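Local structure of quinoline 2-oxidoreductase large subunit (1T3Q) at residues 102-107 with 113-118; 47-52 with 262-267; 384-389 with 399-404; 459-464 with 746-751. The protein carries the molybdenum and pterin cytosine dinucleotide of a quinoline-oxidising molybdenum hydroxylase, probably housing the site where quinoline is hydroxylated at carbon 2. All blocks are in the same frame, centred on the assembly; numbering follows the deposited sequence.

Contact 1: 102-107 with 113-118; sequences PLLANG and GEIVAV
The carboxylate of Glu-114 has the methyl of Ala-105 over one face, CB standing 3.9 Å from CD of Glu-114, while the ring carbon CG of Pro-102 lies beyond OE1. Its oxygens are held by Arg-110 N at OE2 and Tyr-326 OH at OE1. The setting is the a/b hammerhead domain, where the loop 102-107 runs beside strand 115-121. One direct backbone bond ties them: Ala-105 N donates to Ile-115 O at 2.8 Å, with a nearly straight N-H...O angle of 166°. Leu-104 supplies most of the apolar contact. Its chi1 of -104° lies away from the usual staggered values and sends the two methyls to different partners: CD1 meets Ile-115 CG2 at 3.7 Å and Val-118 CG1 at 4.0 Å, while CD2 rests 3.7 Å from Ala-117 CA. Leu-267 of helix 263-275 and Val-80 of helix 77-81 also touch this side chain. Replacing it with an alanine would probably leave Ile-115 CG2 and Val-118 CG1 without their methyl partner and open a gap between loop and strand. Beyond Leu-104, the strand carries a classic beta bulge, with Val-116 and Ala-117 both facing Leu-48. Water also bridges loop and strand; one molecule donates to Ala-105 O at 2.7 Å and to Val-116 O at 2.6 Å.

Contact 2: 47-52 with 262-267; sequences SLRSPF and HPEELL
Arg-49 and Glu-264 face each other across this contact as a long salt bridge, with NH2 of Arg-49 3.8 Å from OE2 of Glu-264. The oxygen lies at the edge of the guanidinium and near its plane, but the carboxylate is turned 45° against that plane, and the separation is too wide for a direct hydrogen bond. Water fills the interval. One molecule accepts from Arg-49 NH1 at 2.9 Å and sits within 2.6 Å of Glu-264 OE2; another donates to OE2 and takes a weak bond from Arg-49 NH2. A third water donates to Glu-264 OE2 and is hydrogen-bonded to Ser-47 OG, 2.6 Å from the water oxygen. Glu-264 reaches them by a bend at chi2 (93°), whereas the arginine chain is extended from CG to NE.

The next shell fixes the two ends. Arg-49 NH1 donates to Gly-113 O and NH2 forms a salt bridge with Glu-287, while Ile-115 touches both Arg-49 and Glu-264. On the helical side, His-262 is the N-cap residue, and its N donates to Glu-265 OE2 at 2.8 Å, securing the first turn from which Glu-264 projects. Strand 43-49 of the hammerhead domain is thereby connected to helix 263-275 of the molybdopterin cofactor-binding region.

Three waters reach Glu-264 OE2, and its charged partners Arg-49 and Arg-204 are both at long range, the latter weakly paired; together with the place of Glu-264 in the first helical turn, they would be expected to favour the ionised carboxylate.

Contact 3: 384-389 with 399-404; sequences TLIDRA and EIRRRN
Asp-387 OD2 is gripped by two nitrogens of Arg-401: NH1 donates at 2.8 Å and NH2 at 3.1 Å, an end-on salt bridge with both bonds to one oxygen. NH1 meets OD2 nearly on the line of its C-O bond, whereas NH2 comes from above the carboxylate plane; the two planes stand 76° apart. The bridge joins consecutive helices, 375-393 and 397-402, in the molybdopterin cofactor-binding domain. Ile-386 packs on the same guanidinium, its CG2 methyl 3.4 Å above the plane and displaced toward the rim, while OD2 lies at the edge. A face on a hydrocarbon and an edge on an acid hold the group in position. Glu-383 gives NH2 a second acidic partner, and Pro-397 O accepts from NH1. With a methionine in place of Arg-401, Asp-387 OD2 would probably lose both donors and be left as a buried charge without its mate, and Glu-383 would lose one of its partners. Beside this polar patch the helices meet through branched aliphatic side chains. Ile-386 CG2 touches Ile-400 CG2 at 3.6 Å. Further along the interface, Ile-400 holds CG1 anti to its own N (chi1 -166°), which carries the outer end of the chain toward the next turn of the partner helix, where CD1 meets the methyl CB of Ala-389 at 3.8 Å.

Contact 4: 459-464 with 746-751; sequences GVSVFN and MISAPA
Ser-461 and Ser-748 both hold OG anti to the backbone N (chi1 175° in Ser-461), and since each CB is directed at the opposite segment, this brings the two hydroxyls together at a bent approach. Phe-463 takes the more hindered rotamer, CG placed between its N and carbonyl carbon at chi1 75°, which brings the ring against Ser-748.

The OG atoms of Ser-461 and Ser-748 are 2.7 Å apart, a hydrogen bond in which either could be donor. Each has a further partner: Gln-379 NE2 bonds to Ser-461 OG, and His-642 ND1 pairs with Ser-748 OG, so this polar pair is provided for despite its burial. Around the pair the packing is close. Ala-751 CB comes within 3.4 Å of Ser-461 OG, and Ser-748 CB approaches Phe-463 CD1 obliquely at 3.3 Å. The small residues let the helix come near: the two short axes pass 7.2 Å apart and run nearly antiparallel, at 158°. The helix is kinked here, since the N atoms of Pro-750 and Ala-751 make no bond to the preceding turn; Ala-751 N instead bonds weakly to Ser-748 O at 2.9 Å.

Helix 744-761 follows directly on Glu-743 of the molybdenum pocket, and Met-746 touches the pocket residues Tyr-370 and Arg-371. Strand 454-467, outermost in its sheet within this chain, pairs through its backbone with strand 636-649; helix 375-393 packs against both segments, helix 672-692 borders Pro-750, and helix 397-402 covers Val-460 and Val-462.

How the contacts relate
The four contacts form two pairs on opposite sides of the chain's centre. Contacts 1 and 2 have centres about 5 Å apart and share a sheet in which strands 43-49 and 115-121 are neighbours; contact 1 is nested in the chain loop that contact 2 closes. Contacts 3 and 4, with centres about 13 Å apart, follow in series and touch where Arg-401 and Asp-387 meet the backbone of strand 454-467. Between contacts 2 and 4 the nearest atoms are about 18 Å apart. One pair thus ties the hammerhead domain to a helix of the cofactor-binding region, while the other joins helices 375-393 and 397-402 to strand 454-467 and helix 744-761, contact 4 lying nearer the molybdenum site.

Contact 1: 102-107 with 113-118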
loop_
_atom_site.group_PDB
_atom_site.type_symbol
_atom_site.label_atom_id
_atom_site.label_comp_id
_atom_site.label_asym_id
_atom_site.label_seq_id
_atom_site.Cartn_x
_atom_site.Cartn_y
_atom_site.Cartn_z
ATOM N N PRO B 102 -2.045 21.743 -24.047
ATOM C CA PRO B 102 -2.191 20.335 -24.399
ATOM C C PRO B 102 -1.139 19.529 -23.637
ATOM O O PRO B 102 -0.034 20.021 -23.388
ATOM C CB PRO B 102 -1.966 20.338 -25.904
ATOM C CG PRO B 102 -0.920 21.406 -26.075
ATOM C CD PRO B 102 -1.419 22.509 -25.142
ATOM N N LEU B 103 -1.486 18.308 -23.245
ATOM C CA LEU B 103 -0.544 17.470 -22.511
ATOM C C LEU B 103 0.683 17.227 -23.387
ATOM O O LEU B 103 1.820 17.244 -22.907
ATOM C CB LEU B 103 -1.213 16.155 -22.106
ATOM C CG LEU B 103 -2.524 16.338 -21.326
ATOM C CD1 LEU B 103 -3.003 14.996 -20.799
ATOM C CD2 LEU B 103 -2.321 17.321 -20.166
ATOM N N LEU B 104 0.438 17.012 -24.678
ATOM C CA LEU B 104 1.503 16.812 -25.652
ATOM C C LEU B 104 1.240 17.772 -26.797
ATOM O O LEU B 104 0.094 17.947 -27.203
ATOM C CB LEU B 104 1.495 15.384 -26.199
ATOM C CG LEU B 104 2.564 14.421 -25.688
ATOM C CD1 LEU B 104 2.369 14.187 -24.202
ATOM C CD2 LEU B 104 2.463 13.109 -26.454
ATOM N N ALA B 105 2.290 18.399 -27.312
ATOM C CA ALA B 105 2.116 19.315 -28.432
ATOM C C ALA B 105 1.438 18.517 -29.543
ATOM O O ALA B 105 1.735 17.336 -29.731
ATOM C CB ALA B 105 3.466 19.834 -28.906
ATOM N N ASN B 106 0.516 19.150 -30.261
ATOM C CA ASN B 106 -0.178 18.468 -31.348
ATOM C C ASN B 106 -0.219 19.384 -32.557
ATOM O O ASN B 106 -1.044 20.294 -32.624
ATOM C CB ASN B 106 -1.608 18.104 -30.930
ATOM C CG ASN B 106 -2.284 17.161 -31.918
ATOM O OD1 ASN B 106 -3.457 16.822 -31.767
ATOM N ND2 ASN B 106 -1.540 16.729 -32.929
ATOM N N GLY B 107 0.682 19.153 -33.506
ATOM C CA GLY B 107 0.710 19.985 -34.695
ATOM C C GLY B 107 1.630 21.184 -34.568
ATOM O O GLY B 107 2.143 21.688 -35.565
ATOM N N GLY B 113 11.356 22.183 -24.966
ATOM C CA GLY B 113 11.107 21.344 -23.810
ATOM C C GLY B 113 9.694 20.799 -23.743
ATOM O O GLY B 113 9.423 19.889 -22.958
ATOM N N GLU B 114 8.781 21.343 -24.550
ATOM C CA GLU B 114 7.408 20.849 -24.531
ATOM C C GLU B 114 7.427 19.406 -25.015
ATOM O O GLU B 114 8.183 19.062 -25.914
ATOM C CB GLU B 114 6.508 21.693 -25.442
ATOM C CG GLU B 114 5.026 21.395 -25.283
ATOM C CD GLU B 114 4.145 22.400 -26.012
ATOM O OE1 GLU B 114 2.988 22.600 -25.573
ATOM O OE2 GLU B 114 4.605 22.985 -27.020
ATOM N N ILE B 115 6.600 18.558 -24.419
ATOM C CA ILE B 115 6.563 17.154 -24.802
ATOM C C ILE B 115 5.865 16.973 -26.151
ATOM O O ILE B 115 4.799 17.533 -26.380
ATOM C CB ILE B 115 5.831 16.317 -23.736
ATOM C CG1 ILE B 115 6.419 16.608 -22.349
ATOM C CG2 ILE B 115 5.965 14.839 -24.057
ATOM C CD1 ILE B 115 5.627 15.992 -21.210
ATOM N N VAL B 116 6.472 16.193 -27.041
ATOM C CA VAL B 116 5.879 15.944 -28.353
ATOM C C VAL B 116 5.534 14.468 -28.507
ATOM O O VAL B 116 4.759 14.084 -29.384
ATOM C CB VAL B 116 6.826 16.377 -29.497
ATOM C CG1 VAL B 116 7.183 17.846 -29.341
ATOM C CG2 VAL B 116 8.076 15.519 -29.507
ATOM N N ALA B 117 6.113 13.640 -27.645
ATOM C CA ALA B 117 5.853 12.209 -27.669
ATOM C C ALA B 117 6.296 11.561 -26.368
ATOM O O ALA B 117 7.245 12.017 -25.733
ATOM C CB ALA B 117 6.582 11.557 -28.846
ATOM N N VAL B 118 5.594 10.507 -25.967
ATOM C CA VAL B 118 5.946 9.776 -24.759
ATOM C C VAL B 118 6.079 8.293 -25.074
ATOM O O VAL B 118 5.367 7.749 -25.927
ATOM C CB VAL B 118 4.903 9.957 -23.629
ATOM C CG1 VAL B 118 4.955 11.382 -23.107
ATOM C CG2 VAL B 118 3.507 9.615 -24.134
HETATM O O HOH W 1 2.379 21.308 -23.368
HETATM O O HOH W 2 4.016 19.124 -22.675
HETATM O O HOH W 3 3.041 15.306 -30.897
#

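Contact 2: 47-52 with 262-267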
loop_
_atom_site.group_PDB
_atom_site.type_symbol
_atom_site.label_atom_id
_atom_site.label_comp_id
_atom_site.label_asym_id
_atom_site.label_seq_id
_atom_site.Cartn_x
_atom_site.Cartn_y
_atom_site.Cartn_z
ATOM N N SER B 47 10.212 10.886 -22.235
ATOM C CA SER B 47 9.639 11.866 -23.147
ATOM C C SER B 47 10.582 12.410 -24.211
ATOM O O SER B 47 11.790 12.539 -23.994
ATOM C CB SER B 47 9.090 13.054 -22.347
ATOM O OG SER B 47 8.114 12.637 -21.407
ATOM N N LEU B 48 10.014 12.710 -25.373
ATOM C CA LEU B 48 10.764 13.328 -26.456
ATOM C C LEU B 48 10.215 14.749 -26.421
ATOM O O LEU B 48 8.996 14.948 -26.420
ATOM C CB LEU B 48 10.447 12.687 -27.810
ATOM C CG LEU B 48 11.053 13.437 -29.004
ATOM C CD1 LEU B 48 12.574 13.502 -28.864
ATOM C CD2 LEU B 48 10.665 12.741 -30.307
ATOM N N ARG B 49 11.104 15.732 -26.381
ATOM C CA ARG B 49 10.687 17.123 -26.302
ATOM C C ARG B 49 11.054 17.946 -27.525
ATOM O O ARG B 49 11.908 17.560 -28.325
ATOM C CB ARG B 49 11.299 17.759 -25.057
ATOM C CG ARG B 49 10.904 17.038 -23.786
ATOM C CD ARG B 49 11.745 17.446 -22.594
ATOM N NE ARG B 49 11.342 16.665 -21.427
ATOM C CZ ARG B 49 10.334 16.982 -20.623
ATOM N NH1 ARG B 49 9.623 18.080 -20.845
ATOM N NH2 ARG B 49 10.021 16.184 -19.610
ATOM N N SER B 50 10.393 19.090 -27.649
ATOM C CA SER B 50 10.625 20.007 -28.747
ATOM C C SER B 50 11.995 20.662 -28.628
ATOM O O SER B 50 12.400 21.103 -27.548
ATOM C CB SER B 50 9.541 21.092 -28.760
ATOM O OG SER B 50 9.885 22.147 -29.639
ATOM N N PRO B 51 12.743 20.708 -29.738
ATOM C CA PRO B 51 14.071 21.323 -29.733
ATOM C C PRO B 51 13.965 22.769 -30.214
ATOM O O PRO B 51 14.968 23.477 -30.336
ATOM C CB PRO B 51 14.849 20.439 -30.699
ATOM C CG PRO B 51 13.813 20.147 -31.742
ATOM C CD PRO B 51 12.556 19.868 -30.939
ATOM N N PHE B 52 12.735 23.202 -30.479
ATOM C CA PHE B 52 12.480 24.556 -30.962
ATOM C C PHE B 52 11.510 25.325 -30.079
ATOM O O PHE B 52 10.582 24.751 -29.509
ATOM C CB PHE B 52 11.924 24.518 -32.390
ATOM C CG PHE B 52 12.841 23.864 -33.380
ATOM C CD1 PHE B 52 12.553 22.602 -33.887
ATOM C CD2 PHE B 52 14.007 24.505 -33.794
ATOM C CE1 PHE B 52 13.415 21.983 -34.796
ATOM C CE2 PHE B 52 14.875 23.897 -34.701
ATOM C CZ PHE B 52 14.578 22.633 -35.203
ATOM N N HIS B 262 0.749 19.113 -13.287
ATOM C CA HIS B 262 1.691 18.885 -14.380
ATOM C C HIS B 262 1.085 18.001 -15.458
ATOM O O HIS B 262 0.334 17.075 -15.165
ATOM C CB HIS B 262 2.964 18.202 -13.872
ATOM C CG HIS B 262 3.462 18.745 -12.572
ATOM N ND1 HIS B 262 3.858 20.055 -12.415
ATOM C CD2 HIS B 262 3.597 18.161 -11.357
ATOM C CE1 HIS B 262 4.212 20.256 -11.157
ATOM N NE2 HIS B 262 4.062 19.123 -10.495
ATOM N N PRO B 263 1.390 18.290 -16.728
ATOM C CA PRO B 263 0.844 17.461 -17.802
ATOM C C PRO B 263 1.144 15.987 -17.513
ATOM O O PRO B 263 0.297 15.119 -17.709
ATOM C CB PRO B 263 1.587 17.973 -19.033
ATOM C CG PRO B 263 1.710 19.432 -18.746
ATOM C CD PRO B 263 2.099 19.465 -17.268
ATOM N N GLU B 264 2.350 15.712 -17.020
ATOM C CA GLU B 264 2.746 14.337 -16.729
ATOM C C GLU B 264 1.857 13.624 -15.713
ATOM O O GLU B 264 1.693 12.410 -15.791
ATOM C CB GLU B 264 4.211 14.283 -16.278
ATOM C CG GLU B 264 5.202 14.664 -17.367
ATOM C CD GLU B 264 5.571 16.135 -17.364
ATOM O OE1 GLU B 264 4.704 16.980 -17.051
ATOM O OE2 GLU B 264 6.735 16.450 -17.690
ATOM N N GLU B 265 1.284 14.360 -14.760
ATOM C CA GLU B 265 0.408 13.728 -13.773
ATOM C C GLU B 265 -0.818 13.167 -14.478
ATOM O O GLU B 265 -1.295 12.075 -14.160
ATOM C CB GLU B 265 -0.023 14.734 -12.692
ATOM C CG GLU B 265 1.120 15.171 -11.792
ATOM C CD GLU B 265 0.716 16.241 -10.788
ATOM O OE1 GLU B 265 0.856 15.996 -9.568
ATOM O OE2 GLU B 265 0.271 17.326 -11.215
ATOM N N LEU B 266 -1.329 13.912 -15.451
ATOM C CA LEU B 266 -2.489 13.445 -16.182
ATOM C C LEU B 266 -2.056 12.309 -17.093
ATOM O O LEU B 266 -2.737 11.290 -17.185
ATOM C CB LEU B 266 -3.097 14.580 -17.014
ATOM C CG LEU B 266 -3.608 15.788 -16.223
ATOM C CD1 LEU B 266 -4.239 16.793 -17.181
ATOM C CD2 LEU B 266 -4.620 15.336 -15.193
ATOM N N LEU B 267 -0.908 12.479 -17.739
ATOM C CA LEU B 267 -0.411 11.468 -18.659
ATOM C C LEU B 267 -0.234 10.096 -18.037
ATOM O O LEU B 267 -0.656 9.103 -18.624
ATOM C CB LEU B 267 0.893 11.930 -19.310
ATOM C CG LEU B 267 0.736 13.049 -20.347
ATOM C CD1 LEU B 267 2.097 13.598 -20.723
ATOM C CD2 LEU B 267 0.002 12.511 -21.590
HETATM O O HOH W 4 7.956 14.044 -19.190
HETATM O O HOH W 5 7.344 18.579 -19.112
HETATM O O HOH W 6 9.123 15.749 -17.021
#

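Contact 3: 384-389 with 399-404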
loop_
_atom_site.group_PDB
_atom_site.type_symbol
_atom_site.label_atom_id
_atom_site.label_comp_id
_atom_site.label_asym_id
_atom_site.label_seq_id
_atom_site.Cartn_x
_atom_site.Cartn_y
_atom_site.Cartn_z
ATOM N N THR B 384 15.009 48.935 -2.475
ATOM C CA THR B 384 16.241 49.472 -3.037
ATOM C C THR B 384 16.099 50.975 -3.287
ATOM O O THR B 384 17.028 51.743 -3.046
ATOM C CB THR B 384 16.613 48.752 -4.357
ATOM O OG1 THR B 384 16.973 47.393 -4.069
ATOM C CG2 THR B 384 17.791 49.440 -5.039
ATOM N N LEU B 385 14.933 51.393 -3.766
ATOM C CA LEU B 385 14.691 52.811 -4.024
ATOM C C LEU B 385 14.568 53.578 -2.711
ATOM O O LEU B 385 14.991 54.728 -2.613
ATOM C CB LEU B 385 13.419 52.990 -4.855
ATOM C CG LEU B 385 13.514 52.514 -6.307
ATOM C CD1 LEU B 385 12.180 52.745 -7.016
ATOM C CD2 LEU B 385 14.622 53.272 -7.019
ATOM N N ILE B 386 13.991 52.938 -1.701
ATOM C CA ILE B 386 13.840 53.569 -0.395
ATOM C C ILE B 386 15.222 53.861 0.197
ATOM O O ILE B 386 15.451 54.938 0.759
ATOM C CB ILE B 386 13.024 52.669 0.558
ATOM C CG1 ILE B 386 11.556 52.662 0.113
ATOM C CG2 ILE B 386 13.171 53.147 1.999
ATOM C CD1 ILE B 386 10.644 51.779 0.949
ATOM N N ASP B 387 16.141 52.907 0.066
ATOM C CA ASP B 387 17.501 53.085 0.569
ATOM C C ASP B 387 18.199 54.197 -0.204
ATOM O O ASP B 387 18.976 54.967 0.360
ATOM C CB ASP B 387 18.323 51.796 0.418
ATOM C CG ASP B 387 18.176 50.852 1.606
ATOM O OD1 ASP B 387 18.950 49.868 1.679
ATOM O OD2 ASP B 387 17.300 51.078 2.464
ATOM N N ARG B 388 17.932 54.267 -1.504
ATOM C CA ARG B 388 18.540 55.283 -2.352
ATOM C C ARG B 388 18.024 56.665 -1.963
ATOM O O ARG B 388 18.774 57.641 -1.966
ATOM C CB ARG B 388 18.214 55.017 -3.822
ATOM C CG ARG B 388 18.977 55.899 -4.795
ATOM C CD ARG B 388 18.592 55.583 -6.229
ATOM N NE ARG B 388 18.845 54.182 -6.564
ATOM C CZ ARG B 388 18.393 53.584 -7.661
ATOM N NH1 ARG B 388 18.673 52.308 -7.883
ATOM N NH2 ARG B 388 17.652 54.260 -8.532
ATOM N N ALA B 389 16.739 56.741 -1.641
ATOM C CA ALA B 389 16.129 58.003 -1.238
ATOM C C ALA B 389 16.755 58.452 0.074
ATOM O O ALA B 389 17.046 59.629 0.264
ATOM C CB ALA B 389 14.623 57.828 -1.067
ATOM N N GLU B 399 15.662 55.181 9.507
ATOM C CA GLU B 399 14.925 56.409 9.796
ATOM C C GLU B 399 13.908 56.773 8.715
ATOM O O GLU B 399 12.785 57.163 9.030
ATOM C CB GLU B 399 15.907 57.570 10.005
ATOM C CG GLU B 399 15.264 58.932 10.308
ATOM C CD GLU B 399 14.322 58.905 11.502
ATOM O OE1 GLU B 399 14.606 58.184 12.482
ATOM O OE2 GLU B 399 13.298 59.622 11.469
ATOM N N ILE B 400 14.283 56.653 7.444
ATOM C CA ILE B 400 13.331 56.998 6.395
ATOM C C ILE B 400 12.117 56.069 6.445
ATOM O O ILE B 400 11.001 56.473 6.098
ATOM C CB ILE B 400 13.971 56.963 4.988
ATOM C CG1 ILE B 400 13.039 57.665 3.991
ATOM C CG2 ILE B 400 14.233 55.522 4.550
ATOM C CD1 ILE B 400 13.683 57.968 2.652
ATOM N N ARG B 401 12.324 54.832 6.890
ATOM C CA ARG B 401 11.222 53.886 6.997
ATOM C C ARG B 401 10.309 54.230 8.177
ATOM O O ARG B 401 9.092 54.106 8.072
ATOM C CB ARG B 401 11.757 52.451 7.102
ATOM C CG ARG B 401 12.294 51.930 5.768
ATOM C CD ARG B 401 12.929 50.553 5.895
ATOM N NE ARG B 401 13.276 49.971 4.595
ATOM C CZ ARG B 401 14.312 50.332 3.845
ATOM N NH1 ARG B 401 15.138 51.289 4.249
ATOM N NH2 ARG B 401 14.533 49.719 2.684
ATOM N N ARG B 402 10.888 54.673 9.291
ATOM C CA ARG B 402 10.083 55.056 10.451
ATOM C C ARG B 402 9.106 56.169 10.083
ATOM O O ARG B 402 8.004 56.245 10.620
ATOM C CB ARG B 402 10.958 55.579 11.592
ATOM C CG ARG B 402 11.887 54.566 12.206
ATOM C CD ARG B 402 12.505 55.124 13.481
ATOM N NE ARG B 402 13.467 54.182 14.035
ATOM C CZ ARG B 402 14.774 54.229 13.807
ATOM N NH1 ARG B 402 15.284 55.184 13.041
ATOM N NH2 ARG B 402 15.566 53.301 14.325
ATOM N N ARG B 403 9.525 57.037 9.171
ATOM C CA ARG B 403 8.701 58.166 8.754
ATOM C C ARG B 403 7.602 57.829 7.752
ATOM O O ARG B 403 6.780 58.684 7.425
ATOM C CB ARG B 403 9.596 59.265 8.172
ATOM C CG ARG B 403 10.669 59.733 9.136
ATOM C CD ARG B 403 11.545 60.806 8.528
ATOM N NE ARG B 403 12.575 61.240 9.466
ATOM C CZ ARG B 403 13.383 62.274 9.264
ATOM N NH1 ARG B 403 14.288 62.593 10.176
ATOM N NH2 ARG B 403 13.283 62.990 8.152
ATOM N N ASN B 404 7.575 56.591 7.271
ATOM C CA ASN B 404 6.564 56.199 6.292
ATOM C C ASN B 404 5.781 54.941 6.636
ATOM O O ASN B 404 4.764 54.642 6.012
ATOM C CB ASN B 404 7.228 56.029 4.930
ATOM C CG ASN B 404 7.716 57.341 4.362
ATOM O OD1 ASN B 404 6.919 58.162 3.903
ATOM N ND2 ASN B 404 9.027 57.557 4.403
#

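Contact 4: 459-464 with 746-751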
loop_
_atom_site.group_PDB
_atom_site.type_symbol
_atom_site.label_atom_id
_atom_site.label_comp_id
_atom_site.label_asym_id
_atom_site.label_seq_id
_atom_site.Cartn_x
_atom_site.Cartn_y
_atom_site.Cartn_z
ATOM N N GLY B 459 22.256 46.362 3.463
ATOM C CA GLY B 459 20.980 46.443 2.778
ATOM C C GLY B 459 19.853 46.174 3.751
ATOM O O GLY B 459 19.946 45.263 4.574
ATOM N N VAL B 460 18.784 46.962 3.661
ATOM C CA VAL B 460 17.647 46.800 4.555
ATOM C C VAL B 460 16.359 46.510 3.801
ATOM O O VAL B 460 16.111 47.067 2.732
ATOM C CB VAL B 460 17.439 48.065 5.419
ATOM C CG1 VAL B 460 16.193 47.914 6.294
ATOM C CG2 VAL B 460 18.660 48.295 6.288
ATOM N N SER B 461 15.550 45.623 4.366
ATOM C CA SER B 461 14.267 45.269 3.777
ATOM C C SER B 461 13.249 45.004 4.876
ATOM O O SER B 461 13.448 44.128 5.717
ATOM C CB SER B 461 14.401 44.023 2.899
ATOM O OG SER B 461 13.130 43.610 2.429
ATOM N N VAL B 462 12.164 45.775 4.872
ATOM C CA VAL B 462 11.095 45.617 5.847
ATOM C C VAL B 462 9.862 45.178 5.068
ATOM O O VAL B 462 9.554 45.744 4.016
ATOM C CB VAL B 462 10.818 46.943 6.581
ATOM C CG1 VAL B 462 9.661 46.769 7.554
ATOM C CG2 VAL B 462 12.082 47.390 7.322
ATOM N N PHE B 463 9.154 44.177 5.578
ATOM C CA PHE B 463 7.990 43.663 4.868
ATOM C C PHE B 463 6.807 43.272 5.741
ATOM O O PHE B 463 6.890 43.217 6.970
ATOM C CB PHE B 463 8.384 42.405 4.081
ATOM C CG PHE B 463 8.555 41.184 4.956
ATOM C CD1 PHE B 463 9.712 41.006 5.710
ATOM C CD2 PHE B 463 7.517 40.267 5.100
ATOM C CE1 PHE B 463 9.829 39.940 6.601
ATOM C CE2 PHE B 463 7.622 39.198 5.990
ATOM C CZ PHE B 463 8.785 39.036 6.745
ATOM N N ASN B 464 5.697 43.001 5.062
ATOM C CA ASN B 464 4.491 42.484 5.684
ATOM C C ASN B 464 4.143 41.416 4.646
ATOM O O ASN B 464 4.673 41.455 3.531
ATOM C CB ASN B 464 3.412 43.572 5.874
ATOM C CG ASN B 464 2.651 43.907 4.611
ATOM O OD1 ASN B 464 3.096 43.635 3.500
ATOM N ND2 ASN B 464 1.490 44.531 4.785
ATOM N N MET B 746 11.910 34.682 1.360
ATOM C CA MET B 746 12.053 34.807 -0.091
ATOM C C MET B 746 11.298 36.009 -0.636
ATOM O O MET B 746 11.411 36.354 -1.813
ATOM C CB MET B 746 11.605 33.527 -0.805
ATOM C CG MET B 746 12.775 32.606 -1.178
ATOM S SD MET B 746 14.027 33.428 -2.221
ATOM C CE MET B 746 13.156 33.460 -3.802
ATOM N N ILE B 747 10.521 36.650 0.224
ATOM C CA ILE B 747 9.806 37.846 -0.194
ATOM C C ILE B 747 10.734 39.023 0.080
ATOM O O ILE B 747 10.957 39.870 -0.778
ATOM C CB ILE B 747 8.512 38.070 0.632
ATOM C CG1 ILE B 747 7.461 37.018 0.272
ATOM C CG2 ILE B 747 7.976 39.479 0.398
ATOM C CD1 ILE B 747 6.229 37.081 1.146
ATOM N N SER B 748 11.303 39.026 1.282
ATOM C CA SER B 748 12.150 40.112 1.760
ATOM C C SER B 748 13.675 39.985 1.695
ATOM O O SER B 748 14.354 40.946 1.348
ATOM C CB SER B 748 11.727 40.436 3.199
ATOM O OG SER B 748 12.573 41.395 3.805
ATOM N N ALA B 749 14.227 38.827 2.037
ATOM C CA ALA B 749 15.682 38.689 2.005
ATOM C C ALA B 749 16.322 39.054 0.655
ATOM O O ALA B 749 17.410 39.623 0.618
ATOM C CB ALA B 749 16.093 37.272 2.426
ATOM N N PRO B 750 15.665 38.739 -0.472
ATOM C CA PRO B 750 16.324 39.112 -1.727
ATOM C C PRO B 750 16.520 40.625 -1.813
ATOM O O PRO B 750 17.526 41.108 -2.332
ATOM C CB PRO B 750 15.361 38.595 -2.793
ATOM C CG PRO B 750 14.701 37.414 -2.114
ATOM C CD PRO B 750 14.441 37.959 -0.727
ATOM N N ALA B 751 15.544 41.371 -1.302
ATOM C CA ALA B 751 15.611 42.822 -1.325
ATOM C C ALA B 751 16.789 43.309 -0.489
ATOM O O ALA B 751 17.485 44.242 -0.871
ATOM C CB ALA B 751 14.300 43.416 -0.802
#